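PDB 1LVM: catalytic domain of the nuclear inclusion protein A (nia), which cleaves the viral polyprotein at specific sites as a chymotrypsin-like cysteine protease of peptidase family C4. Local coordinates for residues S176-N179 with F180-N184; K192-M195 with E196-T199. The protein carries 1 engineered substitution. All coordinates share one frame; numbering follows the deposited sequence.

Interaction 1. Residues S176-N179 with F180-N184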
loop_
_atom_site.group_PDB
_atom_site.type_symbol
_atom_site.label_atom_id
_atom_site.label_comp_id
_atom_site.label_asym_id
_atom_site.label_seq_id
_atom_site.Cartn_x
_atom_site.Cartn_y
_atom_site.Cartn_z
ATOM N N SER A 176 3.952 -5.572 1.125
ATOM C CA SER A 176 3.710 -6.477 -0.020
ATOM C C SER A 176 3.825 -7.954 0.252
ATOM O O SER A 176 2.958 -8.771 -0.133
ATOM C CB SER A 176 4.708 -6.212 -1.179
ATOM O OG SER A 176 4.388 -5.063 -1.914
ATOM N N ALA A 177 4.862 -8.336 0.990
ATOM C CA ALA A 177 5.060 -9.800 1.037
ATOM C C ALA A 177 5.867 -10.298 2.221
ATOM O O ALA A 177 6.404 -9.518 2.978
ATOM C CB ALA A 177 5.812 -10.207 -0.296
ATOM N N SER A 178 5.931 -11.619 2.353
ATOM C CA SER A 178 6.719 -12.231 3.395
ATOM C C SER A 178 7.410 -13.479 2.830
ATOM O O SER A 178 7.041 -13.943 1.725
ATOM C CB SER A 178 5.808 -12.607 4.565
ATOM O OG SER A 178 6.599 -13.104 5.623
ATOM N N ASN A 179 8.421 -13.990 3.554
ATOM C CA ASN A 179 9.057 -15.270 3.160
ATOM C C ASN A 179 8.093 -16.359 3.629
ATOM O O ASN A 179 7.130 -16.083 4.355
ATOM C CB ASN A 179 10.436 -15.485 3.769
ATOM C CG ASN A 179 10.469 -15.355 5.297
ATOM O OD1 ASN A 179 9.448 -15.220 5.978
ATOM N ND2 ASN A 179 11.675 -15.430 5.840
ATOM N N PHE A 180 8.318 -17.597 3.209
ATOM C CA PHE A 180 7.371 -18.663 3.548
ATOM C C PHE A 180 7.079 -18.928 5.024
ATOM O O PHE A 180 5.985 -19.389 5.373
ATOM C CB PHE A 180 7.765 -19.957 2.811
ATOM C CG PHE A 180 7.674 -19.829 1.303
ATOM C CD1 PHE A 180 6.715 -18.993 0.717
ATOM C CD2 PHE A 180 8.534 -20.541 0.470
ATOM C CE1 PHE A 180 6.620 -18.869 -0.667
ATOM C CE2 PHE A 180 8.438 -20.421 -0.917
ATOM C CZ PHE A 180 7.479 -19.583 -1.481
ATOM N N THR A 181 8.030 -18.591 5.883
ATOM C CA THR A 181 7.893 -18.793 7.316
ATOM C C THR A 181 7.401 -17.572 8.071
ATOM O O THR A 181 7.328 -17.577 9.299
ATOM C CB THR A 181 9.240 -19.218 7.904
ATOM O OG1 THR A 181 10.263 -18.330 7.429
ATOM C CG2 THR A 181 9.575 -20.643 7.474
ATOM N N ASN A 182 7.040 -16.536 7.333
ATOM C CA ASN A 182 6.573 -15.302 7.940
ATOM C C ASN A 182 7.566 -14.795 8.963
ATOM O O ASN A 182 7.181 -14.250 9.997
ATOM C CB ASN A 182 5.201 -15.490 8.594
ATOM C CG ASN A 182 4.127 -15.783 7.587
ATOM O OD1 ASN A 182 3.859 -16.943 7.259
ATOM N ND2 ASN A 182 3.521 -14.726 7.053
ATOM N N THR A 183 8.854 -14.987 8.690
ATOM C CA THR A 183 9.874 -14.486 9.608
ATOM C C THR A 183 10.550 -13.186 9.082
ATOM O O THR A 183 11.210 -12.453 9.849
ATOM C CB THR A 183 10.942 -15.534 9.819
ATOM O OG1 THR A 183 11.456 -15.918 8.539
ATOM C CG2 THR A 183 10.346 -16.759 10.526
ATOM N N ASN A 184 10.467 -12.922 7.773
ATOM C CA ASN A 184 11.053 -11.649 7.241
ATOM C C ASN A 184 9.959 -11.002 6.380
ATOM O O ASN A 184 9.434 -11.691 5.548
ATOM C CB ASN A 184 12.220 -11.908 6.323
ATOM C CG ASN A 184 13.379 -12.438 7.057
ATOM O OD1 ASN A 184 13.686 -11.977 8.155
ATOM N ND2 ASN A 184 14.038 -13.414 6.478
HETATM O O HOH W 1 4.307 -12.037 7.592
#
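The side-chain amide of Asn179 fills the inside of the turn that follows it and is gripped through both polar atoms. Asn179 OD1 accepts two backbone N-H groups: Thr183 N reaches it at 2.8 Å in the carbonyl plane, on a lone pair, while Asn184 N comes to it at 3.1 Å from above that plane. On the other branch, Asn179 ND2 donates to Thr183 OG1 (2.8 Å), tilted slightly from the amide plane. An Asn179 chi1 of 54° tucks CG in between the main-chain N and C; the amide points into the loop, and these bonds fix its rotation. Main-chain bonds close the ring around it: Asn179 N to Asn184 O at 3.2 Å and Asn182 N to Asn179 O at 3.0 Å, the latter marking a type I beta turn from Asn179 to Asn182. This is the hairpin connection between strands 171-179 and 185-189 of the C-terminal barrel of the chymotrypsin-like fold, and it borders the peptide site. Ala177, Ser178 and Asn179 form an antiparallel ladder with the bound peptide; Asn179 ND2 and Asn184 ND2 each hydrogen-bond an acidic side chain of it, and Asn182 ND2 an aromatic one. The periphery is looser. Water 1 accepts from Asn182 ND2 (2.9 Å) and bonds Ser178 OG only weakly; exposed Phe180 is poorly ordered, its side chain touching Lys228 and the peptide.

Interaction 2. Residues K192-M195 with E196-T199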
loop_
_atom_site.group_PDB
_atom_site.type_symbol
_atom_site.label_atom_id
_atom_site.label_comp_id
_atom_site.label_asym_id
_atom_site.label_seq_id
_atom_site.Cartn_x
_atom_site.Cartn_y
_atom_site.Cartn_z
ATOM N N LYS A 192 11.456 6.852 -6.765
ATOM C CA LYS A 192 11.937 8.237 -6.858
ATOM C C LYS A 192 10.914 9.141 -7.579
ATOM O O LYS A 192 10.229 8.701 -8.514
ATOM C CB LYS A 192 13.245 8.224 -7.645
ATOM C CG LYS A 192 13.869 9.543 -7.807
ATOM C CD LYS A 192 15.122 9.376 -8.694
ATOM C CE LYS A 192 15.913 10.662 -8.843
ATOM N NZ LYS A 192 16.348 11.180 -7.523
ATOM N N ASN A 193 10.817 10.390 -7.118
ATOM C CA ASN A 193 9.939 11.421 -7.681
ATOM C C ASN A 193 8.461 11.031 -7.759
ATOM O O ASN A 193 7.707 11.372 -8.708
ATOM C CB ASN A 193 10.490 11.872 -9.030
ATOM C CG ASN A 193 11.865 12.558 -8.886
ATOM O OD1 ASN A 193 12.201 13.059 -7.808
ATOM N ND2 ASN A 193 12.664 12.550 -9.946
ATOM N N PHE A 194 8.026 10.336 -6.717
ATOM C CA PHE A 194 6.628 9.905 -6.677
ATOM C C PHE A 194 5.689 11.079 -6.543
ATOM O O PHE A 194 4.606 11.047 -7.100
ATOM C CB PHE A 194 6.460 8.878 -5.517
ATOM C CG PHE A 194 5.186 8.058 -5.574
ATOM C CD1 PHE A 194 4.872 7.253 -6.670
ATOM C CD2 PHE A 194 4.267 8.127 -4.504
ATOM C CE1 PHE A 194 3.671 6.513 -6.739
ATOM C CE2 PHE A 194 3.047 7.393 -4.541
ATOM C CZ PHE A 194 2.737 6.595 -5.629
ATOM N N MET A 195 6.060 12.114 -5.781
ATOM C CA MET A 195 5.141 13.259 -5.648
ATOM C C MET A 195 4.914 13.879 -7.029
ATOM O O MET A 195 3.809 14.321 -7.346
ATOM C CB MET A 195 5.684 14.322 -4.684
ATOM C CG MET A 195 5.792 13.874 -3.198
ATOM S SD MET A 195 4.296 13.115 -2.598
ATOM C CE MET A 195 3.075 14.495 -2.733
ATOM N N GLU A 196 5.960 13.923 -7.851
ATOM C CA GLU A 196 5.793 14.483 -9.221
ATOM C C GLU A 196 4.731 13.649 -9.974
ATOM O O GLU A 196 3.821 14.161 -10.640
ATOM C CB GLU A 196 7.122 14.411 -10.013
ATOM C CG GLU A 196 7.078 15.233 -11.333
ATOM C CD GLU A 196 6.805 16.692 -11.017
ATOM O OE1 GLU A 196 6.145 17.355 -11.849
ATOM O OE2 GLU A 196 7.234 17.182 -9.938
ATOM N N LEU A 197 4.879 12.338 -9.880
ATOM C CA LEU A 197 3.935 11.461 -10.577
ATOM C C LEU A 197 2.486 11.690 -10.118
ATOM O O LEU A 197 1.576 11.698 -10.934
ATOM C CB LEU A 197 4.348 9.992 -10.353
ATOM C CG LEU A 197 3.356 8.966 -10.930
ATOM C CD1 LEU A 197 3.273 9.136 -12.498
ATOM C CD2 LEU A 197 3.884 7.598 -10.594
ATOM N N LEU A 198 2.264 11.873 -8.815
ATOM C CA LEU A 198 0.902 12.084 -8.347
ATOM C C LEU A 198 0.294 13.403 -8.687
ATOM O O LEU A 198 -0.915 13.509 -8.680
ATOM C CB LEU A 198 0.811 11.952 -6.789
ATOM C CG LEU A 198 1.260 10.607 -6.204
ATOM C CD1 LEU A 198 1.223 10.716 -4.652
ATOM C CD2 LEU A 198 0.306 9.466 -6.613
ATOM N N THR A 199 1.140 14.406 -8.945
ATOM C CA THR A 199 0.674 15.776 -9.186
ATOM C C THR A 199 0.915 16.350 -10.571
ATOM O O THR A 199 0.603 17.506 -10.786
ATOM C CB THR A 199 1.347 16.690 -8.229
ATOM O OG1 THR A 199 2.770 16.584 -8.442
ATOM C CG2 THR A 199 1.034 16.264 -6.814
#
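Leu198 lies over one face of the Phe194 ring, four residues back along the same short helix. Its CG stands 4.3 Å from the centroid of that ring, 20° off the normal, a CH-pi contact displaced toward the rim. Both methyls follow the ring border: Leu198 CD1 meets Phe194 CE2 at 3.8 Å, and Leu198 CD2 meets Phe194 CZ at 3.9 Å. From the previous position Leu197 approaches obliquely, bringing its CD2 to 4.0 Å from Phe194 CE1. Phe194 CG is anti to the backbone N (chi1 -164°), which carries the ring forward along the helix, toward the two leucines. Leu198 N bonds Phe194 O at 3.0 Å in regular helical fashion. Helix 194-199 follows strand 185-189, the last strand in sequence of the C-terminal barrel, and packs on the first barrel: Phe194 and Leu198 touch Ile50 and Ile92 of strands 48-51 and 91-94, and Phe108 meets the Phe194 ring edge-to-face. At the C-terminal end of the helix the contact is polar. A chi1 of 59° brings Thr199 OG1 back over the preceding turn, where it donates to Met195 O at 2.7 Å; Thr199 N reaches Met195 O only weakly.

Both contacts are local and only partly buried, and they lie on opposite sides of the chain's centre, their centres about 29 Å apart and their nearest atoms about 12 Å apart. They share no element, although strand 185-189 runs between them in sequence: it leaves the loop of interaction 1 and leads toward the helix of interaction 2. Interaction 1 is polar: an asparagine amide and backbone groups shape a loop beside the bound peptide. Interaction 2 combines regular helical bonding with an apolar cluster that faces the first barrel, so its buried side is made of aromatic and aliphatic carbon, while exposed Glu196 finds its polar partner in Asn200.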